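Local coordinates for FixG-related protein (Vibrio parahaemolyticus, PDB 2R39) that is of unknown function but, as the C-terminal Ig-like piece of a FixG-related membrane protein, probably belongs to an iron-sulfur electron-transport protein, at residues N41-Q44 against Q45-Y49. Sequence-based numbering, arbitrary orientation.
Sequences NKTQ and QVQEY
Asn41 reaches across the turn with its amide nitrogen, ND2, and gives a hydrogen bond to Gln45 O at 2.7 Å, lying in the plane of that carbonyl and bent only modestly (156° at the hydrogen). With CG anti to the backbone N (chi1 180°), the amide lies inside the bend, where ND2 also donates to Val69 O. The other end of the same amide turns toward the residues that follow: OD1 accepts from Thr43 N at 2.9 Å, closing an Asx turn. A second bond, from Thr43 OG1 to Asn41 OD1 at 2.6 Å, uses a lone pair of that oxygen. The Thr43 hydroxyl then becomes an acceptor. Gln47 NE2 donates to Thr43 OG1 at 2.9 Å, the oxygen lying close to the plane of the Gln47 amide, while Gln45 N adds a weak bond to the same oxygen. This network fills the connection between strands 31-41 and 47-54, which belong to different sheets of the Ig-like fold, so the chain crosses here from one sheet to the other. Gln47 gets its nitrogen to Thr43 by bending at chi2, and its OE1 is held by Ser103 OG. The Asn41 and Gln47 amide planes stand 68° apart. Gln47 CG lies 3.3 Å from Asn41 ND2. Further along the strand, Tyr49 OH sits 3.4 Å from Asn41 CB, which lies at the ring edge, near its plane, and Tyr49 packs on Leu99 and Ile67. The solvent side is much looser: Gln44 and Gln45 touch mainly through atoms near their shared peptide, and their amide ends lead away from the polar cluster.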
ATOM      1  N   ASN A  41       4.102  12.312  -8.350  1.00 45.31           N
ATOM      2  CA  ASN A  41       3.236  13.088  -9.218  1.00 45.91           C
ATOM      3  C   ASN A  41       4.054  13.537 -10.431  1.00 46.51           C
ATOM      4  O   ASN A  41       4.973  14.346 -10.302  1.00 46.33           O
ATOM      5  CB  ASN A  41       2.715  14.297  -8.451  1.00 46.32           C
ATOM      6  CG  ASN A  41       1.795  15.190  -9.278  1.00 45.59           C
ATOM      7  OD1 ASN A  41       1.625  15.016 -10.494  1.00 46.02           O
ATOM      8  ND2 ASN A  41       1.200  16.157  -8.609  1.00 43.53           N
ATOM      9  N   LYS A  42       3.727  13.007 -11.605  1.00 46.91           N
ATOM     10  CA  LYS A  42       4.513  13.303 -12.809  1.00 47.37           C
ATOM     11  C   LYS A  42       3.900  14.427 -13.641  1.00 47.70           C
ATOM     12  O   LYS A  42       4.345  14.698 -14.761  1.00 47.97           O
ATOM     13  CB  LYS A  42       4.681  12.046 -13.656  1.00 47.15           C
ATOM     14  CG  LYS A  42       5.453  10.933 -12.964  1.00 48.27           C
ATOM     15  CD  LYS A  42       5.642   9.750 -13.901  1.00 47.52           C
ATOM     16  CE  LYS A  42       5.987   8.506 -13.123  1.00 47.92           C
ATOM     17  NZ  LYS A  42       6.746   7.587 -13.985  1.00 48.54           N
ATOM     18  N   THR A  43       2.888  15.086 -13.076  1.00 48.23           N
ATOM     19  CA  THR A  43       2.182  16.174 -13.747  1.00 48.58           C
ATOM     20  C   THR A  43       2.704  17.509 -13.219  1.00 49.46           C
ATOM     21  O   THR A  43       3.519  17.543 -12.269  1.00 49.61           O
ATOM     22  CB  THR A  43       0.654  16.081 -13.525  1.00 48.37           C
ATOM     23  OG1 THR A  43       0.327  16.462 -12.165  1.00 47.55           O
ATOM     24  CG2 THR A  43       0.152  14.643 -13.786  1.00 48.36           C
ATOM     25  N   GLN A  44       2.234  18.605 -13.836  1.00 50.44           N
ATOM     26  CA  GLN A  44       2.665  19.940 -13.450  1.00 51.04           C
ATOM     27  C   GLN A  44       1.655  20.620 -12.525  1.00 50.93           C
ATOM     28  O   GLN A  44       1.785  21.802 -12.234  1.00 50.30           O
ATOM     29  CB  GLN A  44       2.946  20.806 -14.687  1.00 51.61           C
ATOM     30  CG  GLN A  44       4.104  20.319 -15.549  1.00 54.77           C
ATOM     31  CD  GLN A  44       5.412  20.167 -14.769  1.00 58.42           C
ATOM     32  OE1 GLN A  44       5.997  19.046 -14.711  1.00 60.21           O
ATOM     33  NE2 GLN A  44       5.868  21.290 -14.163  1.00 59.92           N
ATOM     34  N   GLN A  45       0.665  19.860 -12.054  1.00 50.67           N
ATOM     35  CA  GLN A  45      -0.333  20.356 -11.106  1.00 50.90           C
ATOM     36  C   GLN A  45      -0.323  19.484  -9.844  1.00 50.28           C
ATOM     37  O   GLN A  45       0.113  18.327  -9.898  1.00 49.67           O
ATOM     38  CB  GLN A  45      -1.734  20.311 -11.729  1.00 50.72           C
ATOM     39  CG  GLN A  45      -2.016  21.330 -12.838  1.00 52.48           C
ATOM     40  CD  GLN A  45      -3.518  21.506 -13.085  1.00 52.54           C
ATOM     41  OE1 GLN A  45      -4.315  20.575 -12.879  1.00 54.93           O
ATOM     42  NE2 GLN A  45      -3.908  22.699 -13.519  1.00 54.85           N
ATOM     43  N   VAL A  46      -0.796  20.045  -8.728  1.00 49.42           N
ATOM     44  CA  VAL A  46      -1.054  19.288  -7.487  1.00 49.17           C
ATOM     45  C   VAL A  46      -2.118  18.225  -7.763  1.00 48.31           C
ATOM     46  O   VAL A  46      -3.096  18.490  -8.458  1.00 47.87           O
ATOM     47  CB  VAL A  46      -1.549  20.226  -6.338  1.00 49.28           C
ATOM     48  CG1 VAL A  46      -1.832  19.437  -5.039  1.00 49.60           C
ATOM     49  CG2 VAL A  46      -0.548  21.323  -6.067  1.00 49.80           C
ATOM     50  N   GLN A  47      -1.924  17.018  -7.230  1.00 48.34           N
ATOM     51  CA  GLN A  47      -2.887  15.937  -7.407  1.00 47.83           C
ATOM     52  C   GLN A  47      -3.251  15.285  -6.063  1.00 47.72           C
ATOM     53  O   GLN A  47      -2.496  15.399  -5.100  1.00 47.35           O
ATOM     54  CB  GLN A  47      -2.337  14.889  -8.395  1.00 47.76           C
ATOM     55  CG  GLN A  47      -1.844  15.457  -9.759  1.00 47.84           C
ATOM     56  CD  GLN A  47      -2.957  15.991 -10.651  1.00 48.55           C
ATOM     57  OE1 GLN A  47      -4.142  15.774 -10.394  1.00 47.73           O
ATOM     58  NE2 GLN A  47      -2.570  16.712 -11.712  1.00 50.15           N
ATOM     59  N   GLU A  48      -4.406  14.608  -6.009  1.00 47.85           N
ATOM     60  CA  GLU A  48      -4.853  13.864  -4.815  1.00 47.44           C
ATOM     61  C   GLU A  48      -5.007  12.405  -5.167  1.00 46.57           C
ATOM     62  O   GLU A  48      -5.656  12.067  -6.153  1.00 46.89           O
ATOM     63  CB  GLU A  48      -6.193  14.386  -4.222  1.00 47.51           C
ATOM     64  CG  GLU A  48      -6.757  13.466  -3.069  1.00 48.05           C
ATOM     65  CD  GLU A  48      -8.125  13.877  -2.469  1.00 50.42           C
ATOM     66  OE1 GLU A  48      -8.237  15.015  -1.995  1.00 54.07           O
ATOM     67  OE2 GLU A  48      -9.069  13.032  -2.447  1.00 55.91           O
ATOM     68  N   TYR A  49      -4.418  11.542  -4.350  1.00 46.12           N
ATOM     69  CA  TYR A  49      -4.473  10.092  -4.578  1.00 46.50           C
ATOM     70  C   TYR A  49      -5.126   9.381  -3.378  1.00 45.91           C
ATOM     71  O   TYR A  49      -5.000   9.841  -2.247  1.00 45.42           O
ATOM     72  CB  TYR A  49      -3.066   9.520  -4.853  1.00 46.88           C
ATOM     73  CG  TYR A  49      -2.263  10.279  -5.910  1.00 48.47           C
ATOM     74  CD1 TYR A  49      -2.710  10.377  -7.222  1.00 49.19           C
ATOM     75  CD2 TYR A  49      -1.050  10.887  -5.595  1.00 49.67           C
ATOM     76  CE1 TYR A  49      -1.965  11.069  -8.200  1.00 49.15           C
ATOM     77  CE2 TYR A  49      -0.296  11.569  -6.571  1.00 50.77           C
ATOM     78  CZ  TYR A  49      -0.765  11.660  -7.868  1.00 49.58           C
ATOM     79  OH  TYR A  49      -0.038  12.351  -8.835  1.00 49.71           O
TER